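PDB 4S1H: pyridoxal kinase from Entamoeba histolytica, which probably transfers phosphate from ATP to pyridoxal, yielding pyridoxal 5'-phosphate, and binds ADP and magnesium ions. Local coordinates for residues I167-G172 and L190-D195; D27-Q32 and L225-K230; V36-L41 and T81-S86; D88-T93 and D128-L133; M23-S28 and P265-T270. One frame throughout, in Å; residues are numbered along the deposited sequence.

Contact 1 of 5, residues I167-G172 and L190-D195; sequences ILHEQG and LCSFKD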
# COMPACT_ATOMS: atom_id res chain seq x y z
N ILE A 167 13.17 12.10 30.87
CA ILE A 167 11.95 11.64 31.51
C ILE A 167 11.57 10.28 30.89
O ILE A 167 11.26 9.31 31.59
CB ILE A 167 10.78 12.63 31.29
CG1 ILE A 167 11.04 13.98 32.01
CG2 ILE A 167 9.46 12.03 31.73
CD1 ILE A 167 11.12 13.92 33.52
N LEU A 168 11.68 10.20 29.58
CA LEU A 168 11.31 8.97 28.88
C LEU A 168 12.32 7.85 29.04
O LEU A 168 11.93 6.69 29.15
CB LEU A 168 11.06 9.27 27.40
CG LEU A 168 9.94 10.26 27.16
CD1 LEU A 168 9.71 10.32 25.65
CD2 LEU A 168 8.63 9.93 27.88
N HIS A 169 13.60 8.18 28.99
CA HIS A 169 14.65 7.21 29.30
C HIS A 169 14.50 6.62 30.71
O HIS A 169 14.72 5.44 30.90
CB HIS A 169 16.04 7.79 29.19
CG HIS A 169 16.46 8.17 27.80
ND1 HIS A 169 16.29 7.36 26.71
CD2 HIS A 169 17.10 9.28 27.35
CE1 HIS A 169 16.79 7.95 25.64
NE2 HIS A 169 17.31 9.11 26.01
N GLU A 170 14.12 7.45 31.69
CA GLU A 170 13.87 6.95 33.06
C GLU A 170 12.72 5.93 33.12
O GLU A 170 12.70 5.09 34.00
CB GLU A 170 13.61 8.10 34.01
CG GLU A 170 14.86 8.90 34.30
CD GLU A 170 15.80 8.21 35.28
OE1 GLU A 170 15.61 8.38 36.51
OE2 GLU A 170 16.75 7.53 34.81
N GLN A 171 11.77 6.04 32.18
CA GLN A 171 10.68 5.05 32.01
C GLN A 171 11.12 3.78 31.31
O GLN A 171 10.31 2.85 31.11
CB GLN A 171 9.53 5.65 31.22
CG GLN A 171 8.83 6.82 31.87
CD GLN A 171 7.88 7.52 30.92
OE1 GLN A 171 7.60 7.03 29.81
NE2 GLN A 171 7.40 8.69 31.32
N GLY A 172 12.37 3.77 30.84
CA GLY A 172 12.94 2.59 30.21
C GLY A 172 13.17 2.67 28.70
O GLY A 172 13.78 1.75 28.17
N LEU A 190 17.99 15.25 17.10
CA LEU A 190 18.72 14.77 18.27
C LEU A 190 18.51 13.26 18.41
O LEU A 190 17.36 12.77 18.29
CB LEU A 190 18.25 15.49 19.52
CG LEU A 190 18.66 14.88 20.86
CD1 LEU A 190 20.15 15.08 21.13
CD2 LEU A 190 17.80 15.50 21.95
N CYS A 191 19.59 12.50 18.56
CA CYS A 191 19.50 11.07 18.89
C CYS A 191 20.05 10.90 20.29
O CYS A 191 21.22 11.19 20.53
CB CYS A 191 20.30 10.23 17.94
SG CYS A 191 19.84 8.49 18.04
N SER A 192 19.19 10.45 21.20
CA SER A 192 19.49 10.39 22.62
C SER A 192 19.36 8.94 23.07
O SER A 192 18.35 8.30 22.80
CB SER A 192 18.50 11.24 23.39
OG SER A 192 18.67 11.16 24.81
N PHE A 193 20.34 8.48 23.85
CA PHE A 193 20.40 7.11 24.35
C PHE A 193 20.26 7.08 25.87
O PHE A 193 20.87 7.91 26.60
CB PHE A 193 21.70 6.43 23.96
CG PHE A 193 21.89 6.29 22.49
CD1 PHE A 193 22.44 7.31 21.75
CD2 PHE A 193 21.49 5.11 21.85
CE1 PHE A 193 22.61 7.20 20.40
CE2 PHE A 193 21.67 4.99 20.48
CZ PHE A 193 22.21 6.03 19.74
N LYS A 194 19.47 6.14 26.37
CA LYS A 194 19.42 5.85 27.82
C LYS A 194 20.79 5.43 28.33
O LYS A 194 21.23 5.86 29.41
CB LYS A 194 18.39 4.76 28.10
CG LYS A 194 18.27 4.31 29.56
CD LYS A 194 17.18 3.27 29.74
CE LYS A 194 17.15 2.72 31.15
NZ LYS A 194 16.68 3.73 32.15
N ASP A 195 21.47 4.59 27.55
CA ASP A 195 22.79 4.09 27.92
C ASP A 195 23.86 4.90 27.19
O ASP A 195 24.20 4.61 26.04
CB ASP A 195 22.87 2.60 27.55
CG ASP A 195 24.24 2.01 27.82
OD1 ASP A 195 25.15 2.75 28.26
OD2 ASP A 195 24.41 0.80 27.55
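His169, on the last turn of helix 158-170, meets Ser192 near the end of strand 186-193 and Lys194 just after it, where a helix of this ribokinase-type fold packs beside an antiparallel sheet and stops in a Schellman motif at Gly172. The imidazole provides the first kind of interaction, hydrogen bonding at its rim. NE2 of His169 lies 2.7 Å from OG of Ser192, nearly straight at 163°, and either atom could be the donor. The hydroxyl reaches the ring because it extends anti to the backbone N of Ser192 (chi1 176°). ND1 bonds to the carbonyl oxygen of Ile173, so both nitrogens of this buried ring have partners and its rotation is fixed.

Packing comes next. The peptide joining Phe193 to Lys194 lies over one face of the ring toward its rim, Lys194 N standing 3.3 Å above the plane of His169. Beside it, Lys194 CB approaches His169 ND1 to 3.6 Å.

The third kind is charged and lies toward solvent. Lys194 runs past the histidine in the opposite direction, extended until a bend at chi4 (70°) turns its ammonium to the helix end, with Glu170 OE2 4.6 Å from Lys194 NZ, not in contact. There Lys194 NZ donates to His169 O at 2.9 Å from above the carbonyl plane, while Gly172 N, also at 2.9 Å, reaches the same His169 O from the opposite face.

Contact 2 of 5, residues D27-Q32 and L225-K230; sequences DSFQIQ and LSWIIK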
# COMPACT_ATOMS: atom_id res chain seq x y z
N ASP A 27 8.23 -1.91 0.26
CA ASP A 27 8.18 -2.63 -1.05
C ASP A 27 9.47 -2.36 -1.88
O ASP A 27 10.07 -3.30 -2.43
CB ASP A 27 6.92 -2.27 -1.91
CG ASP A 27 5.56 -2.72 -1.28
OD1 ASP A 27 5.52 -3.50 -0.29
OD2 ASP A 27 4.49 -2.26 -1.79
N SER A 28 9.93 -1.11 -1.95
CA SER A 28 11.11 -0.78 -2.74
C SER A 28 12.40 -1.41 -2.18
O SER A 28 13.32 -1.70 -2.92
CB SER A 28 11.27 0.74 -2.91
OG SER A 28 12.49 1.20 -2.35
N PHE A 29 12.43 -1.65 -0.87
CA PHE A 29 13.55 -2.35 -0.22
C PHE A 29 13.36 -3.87 -0.24
O PHE A 29 14.22 -4.58 0.25
CB PHE A 29 13.74 -1.89 1.25
CG PHE A 29 14.59 -0.64 1.43
CD1 PHE A 29 14.05 0.62 1.30
CD2 PHE A 29 15.95 -0.73 1.80
CE1 PHE A 29 14.82 1.75 1.48
CE2 PHE A 29 16.73 0.40 1.98
CZ PHE A 29 16.16 1.66 1.82
N GLN A 30 12.22 -4.35 -0.76
CA GLN A 30 11.88 -5.75 -0.84
C GLN A 30 11.90 -6.43 0.54
O GLN A 30 12.35 -7.57 0.69
CB GLN A 30 12.76 -6.47 -1.85
CG GLN A 30 12.58 -5.89 -3.26
CD GLN A 30 13.66 -6.35 -4.16
OE1 GLN A 30 14.74 -5.78 -4.16
NE2 GLN A 30 13.41 -7.41 -4.93
N ILE A 31 11.31 -5.75 1.49
CA ILE A 31 11.14 -6.23 2.87
C ILE A 31 9.66 -6.65 2.99
O ILE A 31 8.75 -5.81 2.92
CB ILE A 31 11.55 -5.16 3.90
CG1 ILE A 31 13.06 -4.80 3.77
CG2 ILE A 31 11.21 -5.67 5.29
CD1 ILE A 31 13.49 -3.56 4.54
N GLN A 32 9.42 -7.96 3.07
CA GLN A 32 8.06 -8.46 3.11
C GLN A 32 7.41 -8.04 4.43
O GLN A 32 7.94 -8.31 5.51
CB GLN A 32 8.03 -9.96 2.97
CG GLN A 32 6.60 -10.46 2.87
CD GLN A 32 6.48 -11.91 2.47
OE1 GLN A 32 7.15 -12.36 1.54
NE2 GLN A 32 5.62 -12.66 3.16
N LEU A 225 14.02 2.55 9.29
CA LEU A 225 13.76 1.14 9.63
C LEU A 225 14.30 0.19 8.58
O LEU A 225 14.88 -0.83 8.93
CB LEU A 225 12.26 0.89 9.76
CG LEU A 225 11.89 -0.54 10.14
CD1 LEU A 225 12.21 -0.80 11.61
CD2 LEU A 225 10.43 -0.80 9.81
N SER A 226 14.10 0.50 7.29
CA SER A 226 14.61 -0.36 6.23
C SER A 226 16.13 -0.56 6.38
O SER A 226 16.61 -1.66 6.29
CB SER A 226 14.27 0.18 4.85
OG SER A 226 12.86 0.24 4.69
N TRP A 227 16.88 0.52 6.64
CA TRP A 227 18.33 0.39 6.78
C TRP A 227 18.73 -0.36 8.07
O TRP A 227 19.63 -1.16 8.04
CB TRP A 227 19.02 1.74 6.74
CG TRP A 227 19.09 2.34 5.38
CD1 TRP A 227 18.68 3.57 5.03
CD2 TRP A 227 19.63 1.73 4.19
NE1 TRP A 227 18.92 3.78 3.70
CE2 TRP A 227 19.48 2.66 3.15
CE3 TRP A 227 20.22 0.48 3.89
CZ2 TRP A 227 19.88 2.40 1.83
CZ3 TRP A 227 20.59 0.21 2.57
CH2 TRP A 227 20.43 1.16 1.56
N ILE A 228 17.98 -0.16 9.15
CA ILE A 228 18.17 -0.99 10.34
C ILE A 228 17.97 -2.47 10.03
O ILE A 228 18.77 -3.32 10.42
CB ILE A 228 17.24 -0.55 11.47
CG1 ILE A 228 17.65 0.83 12.01
CG2 ILE A 228 17.27 -1.56 12.60
CD1 ILE A 228 16.62 1.48 12.88
N ILE A 229 16.89 -2.75 9.33
CA ILE A 229 16.62 -4.12 8.90
C ILE A 229 17.77 -4.70 8.07
O ILE A 229 18.13 -5.89 8.24
CB ILE A 229 15.25 -4.24 8.16
CG1 ILE A 229 14.12 -4.03 9.18
CG2 ILE A 229 15.10 -5.59 7.46
CD1 ILE A 229 12.74 -3.85 8.59
N LYS A 230 18.31 -3.91 7.15
CA LYS A 230 19.43 -4.34 6.31
C LYS A 230 20.78 -4.47 7.08
O LYS A 230 21.78 -4.87 6.48
CB LYS A 230 19.59 -3.41 5.09
CG LYS A 230 18.39 -3.38 4.12
CD LYS A 230 18.19 -4.68 3.40
CE LYS A 230 16.91 -4.63 2.58
NZ LYS A 230 16.67 -5.93 1.90
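Phe29 and Ile31, at and beyond the C-terminal end of helix 18-28, press against the last turns of helix 216-229, and the contact grades from a dense aromatic interior to a thinly bonded solvent side. The dense part is built round the Phe29 ring. Ser226 CB sits almost exactly over its centre, 3.4 Å from the Phe29 centroid and 8° off the normal, a CH-pi contact. The far edge of the same ring points into the face of Trp227 in a T-shaped pair, with the Phe29 and six-membered Trp227 centroids 4.9 Å apart and the planes at 88°. Next to it, Ile31 and Ile229 meet tip to tip, Ile31 CD1 lying 3.9 Å from Ile229 CG2. The buried hydroxyl of Ser226 is bonded within its own helix to Tyr222 O.

Lys230 forms the solvent side. Bent at chi2 (-67°), it carries its aliphatic end past Ile31 and makes a weak hydrogen bond, NZ to Phe29 O, at 3.2 Å. The Schellman motif at Gln30 ends the first helix and turns the chain so that Phe29 and Ile31 both face helix 216-229. The pair packs on the central sheet: Ile31 and Ile229 both touch Val5 of strand 5-9, and Ile229 also rests on Phe78 of strand 78-81.

Contact 3 of 5, residues V36-L41 and T81-S86; sequences VLTTHL and TGYFPS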
# COMPACT_ATOMS: atom_id res chain seq x y z
N VAL A 36 -1.31 -3.34 8.46
CA VAL A 36 -2.60 -3.25 9.08
C VAL A 36 -2.97 -1.77 9.14
O VAL A 36 -2.24 -0.95 9.67
CB VAL A 36 -2.64 -3.89 10.47
CG1 VAL A 36 -4.02 -3.70 11.09
CG2 VAL A 36 -2.27 -5.36 10.38
N LEU A 37 -4.11 -1.41 8.61
CA LEU A 37 -4.55 -0.01 8.55
C LEU A 37 -5.33 0.43 9.79
O LEU A 37 -6.09 -0.32 10.39
CB LEU A 37 -5.42 0.22 7.30
CG LEU A 37 -4.84 -0.37 6.00
CD1 LEU A 37 -5.77 0.02 4.85
CD2 LEU A 37 -3.39 0.04 5.73
N THR A 38 -5.13 1.68 10.20
CA THR A 38 -5.91 2.26 11.29
C THR A 38 -6.95 3.29 10.81
O THR A 38 -7.79 3.74 11.60
CB THR A 38 -5.03 3.00 12.31
OG1 THR A 38 -4.35 4.05 11.65
CG2 THR A 38 -4.01 2.07 12.90
N THR A 39 -6.86 3.67 9.52
CA THR A 39 -7.85 4.53 8.83
C THR A 39 -7.99 4.08 7.39
O THR A 39 -7.11 3.41 6.87
CB THR A 39 -7.44 6.01 8.78
OG1 THR A 39 -6.32 6.21 7.90
CG2 THR A 39 -7.04 6.52 10.18
N HIS A 40 -9.08 4.50 6.77
CA HIS A 40 -9.25 4.43 5.32
C HIS A 40 -9.82 5.78 4.87
O HIS A 40 -11.04 5.95 4.79
CB HIS A 40 -10.16 3.24 4.95
CG HIS A 40 -10.41 3.09 3.48
ND1 HIS A 40 -11.57 2.53 2.99
CD2 HIS A 40 -9.67 3.41 2.39
CE1 HIS A 40 -11.54 2.51 1.67
NE2 HIS A 40 -10.41 3.03 1.27
N LEU A 41 -8.92 6.72 4.57
CA LEU A 41 -9.31 8.07 4.18
C LEU A 41 -9.01 8.31 2.71
O LEU A 41 -8.11 7.71 2.15
CB LEU A 41 -8.53 9.11 4.97
CG LEU A 41 -8.55 8.89 6.48
CD1 LEU A 41 -7.67 9.92 7.17
CD2 LEU A 41 -9.97 8.97 7.01
N THR A 81 4.60 1.21 14.67
CA THR A 81 3.31 1.82 14.84
C THR A 81 3.40 3.26 14.45
O THR A 81 4.46 3.93 14.66
CB THR A 81 2.72 1.60 16.25
OG1 THR A 81 3.54 2.30 17.19
CG2 THR A 81 2.63 0.13 16.62
N GLY A 82 2.30 3.79 13.91
CA GLY A 82 2.17 5.16 13.51
C GLY A 82 0.93 5.79 14.07
O GLY A 82 0.75 5.88 15.32
N TYR A 83 0.07 6.24 13.16
CA TYR A 83 -1.10 7.01 13.52
C TYR A 83 -2.22 6.12 14.04
O TYR A 83 -2.49 5.09 13.43
CB TYR A 83 -1.62 7.81 12.33
CG TYR A 83 -2.88 8.59 12.61
CD1 TYR A 83 -2.81 9.85 13.21
CD2 TYR A 83 -4.13 8.08 12.29
CE1 TYR A 83 -3.97 10.57 13.48
CE2 TYR A 83 -5.27 8.79 12.55
CZ TYR A 83 -5.20 10.03 13.14
OH TYR A 83 -6.33 10.74 13.40
N PHE A 84 -2.84 6.53 15.15
CA PHE A 84 -4.08 5.92 15.60
C PHE A 84 -5.17 6.99 15.74
O PHE A 84 -4.92 8.06 16.31
CB PHE A 84 -3.89 5.24 16.94
CG PHE A 84 -2.94 4.10 16.91
CD1 PHE A 84 -3.37 2.81 16.68
CD2 PHE A 84 -1.59 4.31 17.22
CE1 PHE A 84 -2.47 1.77 16.69
CE2 PHE A 84 -0.70 3.26 17.27
CZ PHE A 84 -1.14 1.98 17.00
N PRO A 85 -6.38 6.72 15.26
CA PRO A 85 -7.46 7.70 15.37
C PRO A 85 -8.14 7.70 16.74
O PRO A 85 -8.82 8.68 17.08
CB PRO A 85 -8.44 7.26 14.26
CG PRO A 85 -8.25 5.81 14.15
CD PRO A 85 -6.79 5.58 14.41
N SER A 86 -7.94 6.65 17.53
CA SER A 86 -8.65 6.45 18.79
C SER A 86 -7.84 5.61 19.75
O SER A 86 -7.05 4.77 19.32
CB SER A 86 -10.02 5.79 18.53
OG SER A 86 -9.89 4.60 17.75
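Tyr83 turns the edge of its ring, not a face, to Thr38 and Thr39. Thr39 CG2 comes up to Tyr83 CE2 at 3.7 Å, near the ring plane, and the Thr38 hydroxyl lies farther along the same rim. The Phe84 ring is met obliquely by the Thr38 methyl, CG2 to CD1 at 3.9 Å; around it also pack Leu89, Val90 and Thr93 of helix 87-100 and Met130 and Leu133 of helix 124-133.

These residues gather at the C-terminal end of the central sheet of the ribokinase-like alpha/beta fold, where ligand sites of such sheets commonly lie. Strand 5-9 runs between strands 33-41 and 78-81, so the contact joins two non-adjacent strands across its end. Ser9 ties both sides together, through backbone bonds to Thr38 and its OG to Tyr83 N. The pyridoxal 5'-phosphate site, unoccupied by that ligand here, is close: at their nearest atoms the side chains of Thr39 and Ser10, a ligand-binding residue, are about 3 Å apart, and that of Tyr83 is about 6 Å from that of Thr45, another. The Thr39 hydroxyl itself accepts from Tyr11 N.

Thr38 carries the polar link. Its OG1 stands between the backbone N and the carbonyl carbon (chi1 61°), which directs it to Tyr83 O at 2.8 Å. The donor approaches from above the carbonyl plane, 38° out of it. The same torsion points CG2 at Phe84, so the two branches serve different neighbours. Pro85 also abuts the threonine backbone, its CG 3.3 Å from Thr38 O.

Contact 4 of 5, residues D88-T93 and D128-L133; sequences DLVYET and DSMKEL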
# COMPACT_ATOMS: atom_id res chain seq x y z
N ASP A 88 -8.75 3.26 21.87
CA ASP A 88 -9.06 1.81 21.94
C ASP A 88 -8.10 0.96 21.11
O ASP A 88 -7.68 -0.12 21.54
CB ASP A 88 -10.54 1.52 21.62
CG ASP A 88 -11.01 2.07 20.27
OD1 ASP A 88 -10.21 2.68 19.52
OD2 ASP A 88 -12.22 1.91 19.96
N LEU A 89 -7.74 1.47 19.93
CA LEU A 89 -6.84 0.75 19.02
C LEU A 89 -5.43 0.76 19.62
O LEU A 89 -4.67 -0.18 19.42
CB LEU A 89 -6.82 1.36 17.62
CG LEU A 89 -8.15 1.41 16.85
CD1 LEU A 89 -7.96 2.23 15.58
CD2 LEU A 89 -8.66 0.02 16.57
N VAL A 90 -5.07 1.81 20.35
CA VAL A 90 -3.76 1.86 20.95
C VAL A 90 -3.63 0.80 22.04
O VAL A 90 -2.62 0.11 22.11
CB VAL A 90 -3.43 3.27 21.52
CG1 VAL A 90 -2.06 3.29 22.20
CG2 VAL A 90 -3.49 4.32 20.42
N TYR A 91 -4.63 0.74 22.93
CA TYR A 91 -4.59 -0.24 24.03
C TYR A 91 -4.62 -1.66 23.48
O TYR A 91 -3.89 -2.51 23.97
CB TYR A 91 -5.69 0.01 25.06
CG TYR A 91 -5.44 1.26 25.88
CD1 TYR A 91 -4.30 1.38 26.64
CD2 TYR A 91 -6.34 2.32 25.86
CE1 TYR A 91 -4.05 2.53 27.39
CE2 TYR A 91 -6.11 3.46 26.60
CZ TYR A 91 -4.96 3.55 27.36
OH TYR A 91 -4.67 4.68 28.09
N GLU A 92 -5.39 -1.91 22.43
CA GLU A 92 -5.37 -3.24 21.82
C GLU A 92 -4.02 -3.56 21.18
O GLU A 92 -3.50 -4.68 21.35
CB GLU A 92 -6.46 -3.36 20.78
CG GLU A 92 -6.55 -4.72 20.11
CD GLU A 92 -6.67 -5.91 21.05
OE1 GLU A 92 -7.02 -5.76 22.26
OE2 GLU A 92 -6.42 -7.03 20.55
N THR A 93 -3.41 -2.58 20.53
CA THR A 93 -2.08 -2.73 19.99
C THR A 93 -1.08 -3.08 21.09
O THR A 93 -0.20 -3.91 20.88
CB THR A 93 -1.64 -1.48 19.23
OG1 THR A 93 -2.45 -1.35 18.05
CG2 THR A 93 -0.17 -1.55 18.84
N ASP A 128 -2.66 10.11 25.97
CA ASP A 128 -2.43 9.33 27.17
C ASP A 128 -2.16 7.86 26.87
O ASP A 128 -1.28 7.24 27.49
CB ASP A 128 -3.60 9.47 28.15
CG ASP A 128 -3.73 10.88 28.69
OD1 ASP A 128 -2.70 11.61 28.74
OD2 ASP A 128 -4.86 11.26 29.02
N SER A 129 -2.87 7.29 25.89
CA SER A 129 -2.65 5.91 25.52
C SER A 129 -1.28 5.75 24.86
O SER A 129 -0.60 4.75 25.08
CB SER A 129 -3.79 5.37 24.64
OG SER A 129 -3.81 5.96 23.36
N MET A 130 -0.87 6.72 24.05
CA MET A 130 0.48 6.71 23.47
C MET A 130 1.59 6.76 24.52
O MET A 130 2.65 6.18 24.32
CB MET A 130 0.65 7.88 22.50
CG MET A 130 1.89 7.83 21.62
SD MET A 130 2.04 6.39 20.52
CE MET A 130 0.31 5.99 20.15
N LYS A 131 1.36 7.46 25.63
CA LYS A 131 2.34 7.47 26.72
C LYS A 131 2.60 6.07 27.27
O LYS A 131 3.72 5.80 27.76
CB LYS A 131 1.89 8.42 27.84
CG LYS A 131 1.91 9.89 27.48
CD LYS A 131 1.39 10.71 28.66
CE LYS A 131 1.59 12.20 28.44
NZ LYS A 131 1.34 12.96 29.70
N GLU A 132 1.60 5.18 27.16
CA GLU A 132 1.77 3.79 27.56
C GLU A 132 2.40 2.96 26.47
O GLU A 132 3.29 2.17 26.74
CB GLU A 132 0.43 3.19 28.01
CG GLU A 132 -0.13 3.75 29.33
CD GLU A 132 0.85 3.71 30.50
OE1 GLU A 132 1.49 2.66 30.72
OE2 GLU A 132 1.00 4.74 31.20
N LEU A 133 1.97 3.15 25.23
CA LEU A 133 2.55 2.39 24.12
C LEU A 133 4.08 2.59 23.97
O LEU A 133 4.81 1.66 23.75
CB LEU A 133 1.85 2.74 22.79
CG LEU A 133 2.31 1.96 21.56
CD1 LEU A 133 2.16 0.46 21.74
CD2 LEU A 133 1.55 2.42 20.34
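Two nearly parallel helices on one side of the central sheet, 87-100 and 124-133, meet through Val90, Tyr91 and Thr93 on the first and Ser129, Met130 and Leu133 on the second. The axes of segments 88-93 and 128-133 approach to 9.2 Å, at 14°. Ser129, a small residue, sits where the backbones come nearest, its CA closest to that of Val90: Val90 CB lies 3.3 Å from Ser129 OG, with both valine methyls about as near the hydroxyl. That oxygen is turned back along its own helix (chi1 69°) and is hydrogen-bonded to Val126 O, so it meets Val90 by packing alone.

Each helix lies in the connection of a beta-alpha-beta crossover, the first leading from strand 78-81 to strand 107-110 and the second from there to strand 139-140. On the side facing the sheet, Val90 CG1 rests 4.0 Å from Leu133 CB and 4.1 Å from Met130 CE. The methionine begins by pointing away, and bends at chi2 and chi3 return its methyl to cross Val90 at about a right angle.

On the outer side Tyr91 lays a ring face over Ser129. Ser129 CB stands 3.8 Å from the Tyr91 centroid, 27° off the normal, in a CH-pi contact displaced toward the phenol end. One turn after Val90, Thr93 CG2 touches Leu133 CD1 at 4.2 Å, while Thr93 OG1 donates to Leu89 O at 2.9 Å, which also receives Thr93 N from the opposite face of its plane.

Contact 5 of 5, residues M23-S28 and P265-T270; sequences MIILDS and PYLKGT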
# COMPACT_ATOMS: atom_id res chain seq x y z
N MET A 23 4.29 1.29 2.68
CA MET A 23 4.20 0.31 1.59
C MET A 23 5.21 0.63 0.50
O MET A 23 5.93 -0.24 0.03
CB MET A 23 2.78 0.28 1.02
CG MET A 23 1.69 -0.18 2.00
SD MET A 23 -0.04 0.15 1.47
CE MET A 23 -0.92 -0.19 2.97
N ILE A 24 5.24 1.89 0.07
CA ILE A 24 6.11 2.31 -1.00
C ILE A 24 7.56 2.02 -0.63
O ILE A 24 8.33 1.49 -1.44
CB ILE A 24 5.93 3.81 -1.31
CG1 ILE A 24 4.55 4.05 -1.91
CG2 ILE A 24 7.02 4.31 -2.26
CD1 ILE A 24 4.11 5.50 -1.84
N ILE A 25 7.94 2.38 0.60
CA ILE A 25 9.34 2.29 1.00
C ILE A 25 9.75 0.82 1.23
O ILE A 25 10.75 0.35 0.67
CB ILE A 25 9.65 3.19 2.21
CG1 ILE A 25 9.38 4.63 1.80
CG2 ILE A 25 11.09 2.96 2.67
CD1 ILE A 25 9.20 5.60 2.95
N LEU A 26 9.01 0.11 2.06
CA LEU A 26 9.32 -1.30 2.36
C LEU A 26 9.21 -2.17 1.11
O LEU A 26 10.07 -3.05 0.89
CB LEU A 26 8.45 -1.83 3.49
CG LEU A 26 8.74 -1.26 4.87
CD1 LEU A 26 7.63 -1.54 5.87
CD2 LEU A 26 10.07 -1.75 5.42
N ASP A 27 8.23 -1.91 0.26
CA ASP A 27 8.18 -2.63 -1.05
C ASP A 27 9.47 -2.36 -1.88
O ASP A 27 10.07 -3.30 -2.43
CB ASP A 27 6.92 -2.27 -1.91
CG ASP A 27 5.56 -2.72 -1.28
OD1 ASP A 27 5.52 -3.50 -0.29
OD2 ASP A 27 4.49 -2.26 -1.79
N SER A 28 9.93 -1.11 -1.95
CA SER A 28 11.11 -0.78 -2.74
C SER A 28 12.40 -1.41 -2.18
O SER A 28 13.32 -1.70 -2.92
CB SER A 28 11.27 0.74 -2.91
OG SER A 28 12.49 1.20 -2.35
N PRO A 265 13.52 5.27 -7.17
CA PRO A 265 14.88 4.82 -7.51
C PRO A 265 16.01 5.30 -6.58
O PRO A 265 17.10 4.74 -6.63
CB PRO A 265 15.09 5.40 -8.92
CG PRO A 265 13.73 5.44 -9.49
CD PRO A 265 12.84 5.83 -8.35
N TYR A 266 15.73 6.33 -5.77
CA TYR A 266 16.70 6.92 -4.85
C TYR A 266 16.44 6.51 -3.40
O TYR A 266 17.20 6.93 -2.52
CB TYR A 266 16.70 8.46 -4.96
CG TYR A 266 16.90 8.93 -6.39
CD1 TYR A 266 18.16 8.91 -6.98
CD2 TYR A 266 15.82 9.32 -7.17
CE1 TYR A 266 18.33 9.31 -8.29
CE2 TYR A 266 15.97 9.71 -8.48
CZ TYR A 266 17.22 9.70 -9.05
OH TYR A 266 17.41 10.08 -10.34
N LEU A 267 15.43 5.68 -3.14
CA LEU A 267 15.07 5.36 -1.77
C LEU A 267 16.13 4.50 -1.07
O LEU A 267 16.34 4.68 0.14
CB LEU A 267 13.70 4.67 -1.69
CG LEU A 267 12.48 5.55 -1.95
CD1 LEU A 267 11.24 4.71 -1.93
CD2 LEU A 267 12.33 6.67 -0.91
N LYS A 268 16.83 3.67 -1.84
CA LYS A 268 17.93 2.83 -1.37
C LYS A 268 19.28 3.51 -1.51
O LYS A 268 20.32 2.86 -1.42
CB LYS A 268 17.96 1.49 -2.12
CG LYS A 268 16.81 0.56 -1.78
CD LYS A 268 16.92 -0.80 -2.47
CE LYS A 268 18.21 -1.55 -2.16
NZ LYS A 268 18.73 -1.57 -0.75
N GLY A 269 19.28 4.83 -1.70
CA GLY A 269 20.51 5.62 -1.71
C GLY A 269 21.32 5.45 -0.47
O GLY A 269 20.78 5.35 0.63
N THR A 270 22.63 5.40 -0.66
CA THR A 270 23.57 5.20 0.44
C THR A 270 24.35 6.45 0.74
O THR A 270 25.18 6.41 1.65
CB THR A 270 24.56 4.06 0.13
OG1 THR A 270 25.26 4.36 -1.08
CG2 THR A 270 23.84 2.76 0.02
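Leu267 and Lys268 occupy the two central positions of a type I beta turn, closed by Gly269 N to Tyr266 O at 3.1 Å, and face the last turns of helix 18-28, with Leu267 CA 7.1 Å from Ile25 CA. The leucine does most of the packing. Its CD1 branch lies against three helix residues, reaching Ile25 CG1 at 4.2 Å, Ile24 CG2 at 4.3 Å and Ser28 OG at 3.7 Å. The Leu267 and Ile25 side chains cross at about a right angle.

In this ribokinase-like alpha/beta fold the turn belongs to the long loop after helix 234-250, so the contact brings a C-terminal loop against the first helix of the chain. Leu267 also touches Ile248 of helix 234-250, and Ile25 packs on Thr219 and Tyr222 of helix 216-229. The second subunit lies close by: Ile24 also packs on its Asp27, and Asp27 forms a salt bridge with Arg20 of that subunit.

No hydrogen bond joins the two segments. Ser28 holds its hydroxyl close to eclipsed (chi1 119°), which would cost some strain, with OG also 3.7 Å from Leu267 CB. At the exposed margin Lys268 folds at chi3 and chi4, and its CD comes 3.7 Å from Ser28 O.

Overall arrangement
The chemistry of the five contacts varies with their place in the fold. Contacts 2, 3, 4 and 5 are largely buried, whereas contact 1, on the antiparallel sheet, is partly open and relies on hydrogen bonds. Contacts 2 and 5 share the end of helix 18-28 and touch directly, Phe29 CZ lying 3.5 Å from Leu267 O; the first is mainly aromatic and aliphatic, the second mainly aliphatic, with Ser28 and Lys268 at its side. Contacts 3 and 4 meet at Phe84, which packs on Val90, so a polar loop link near the pyridoxal 5'-phosphate site continues into apolar helix packing. Contacts 2, 3 and 5 also reach the second subunit, while contacts 1 and 4 belong to one chain.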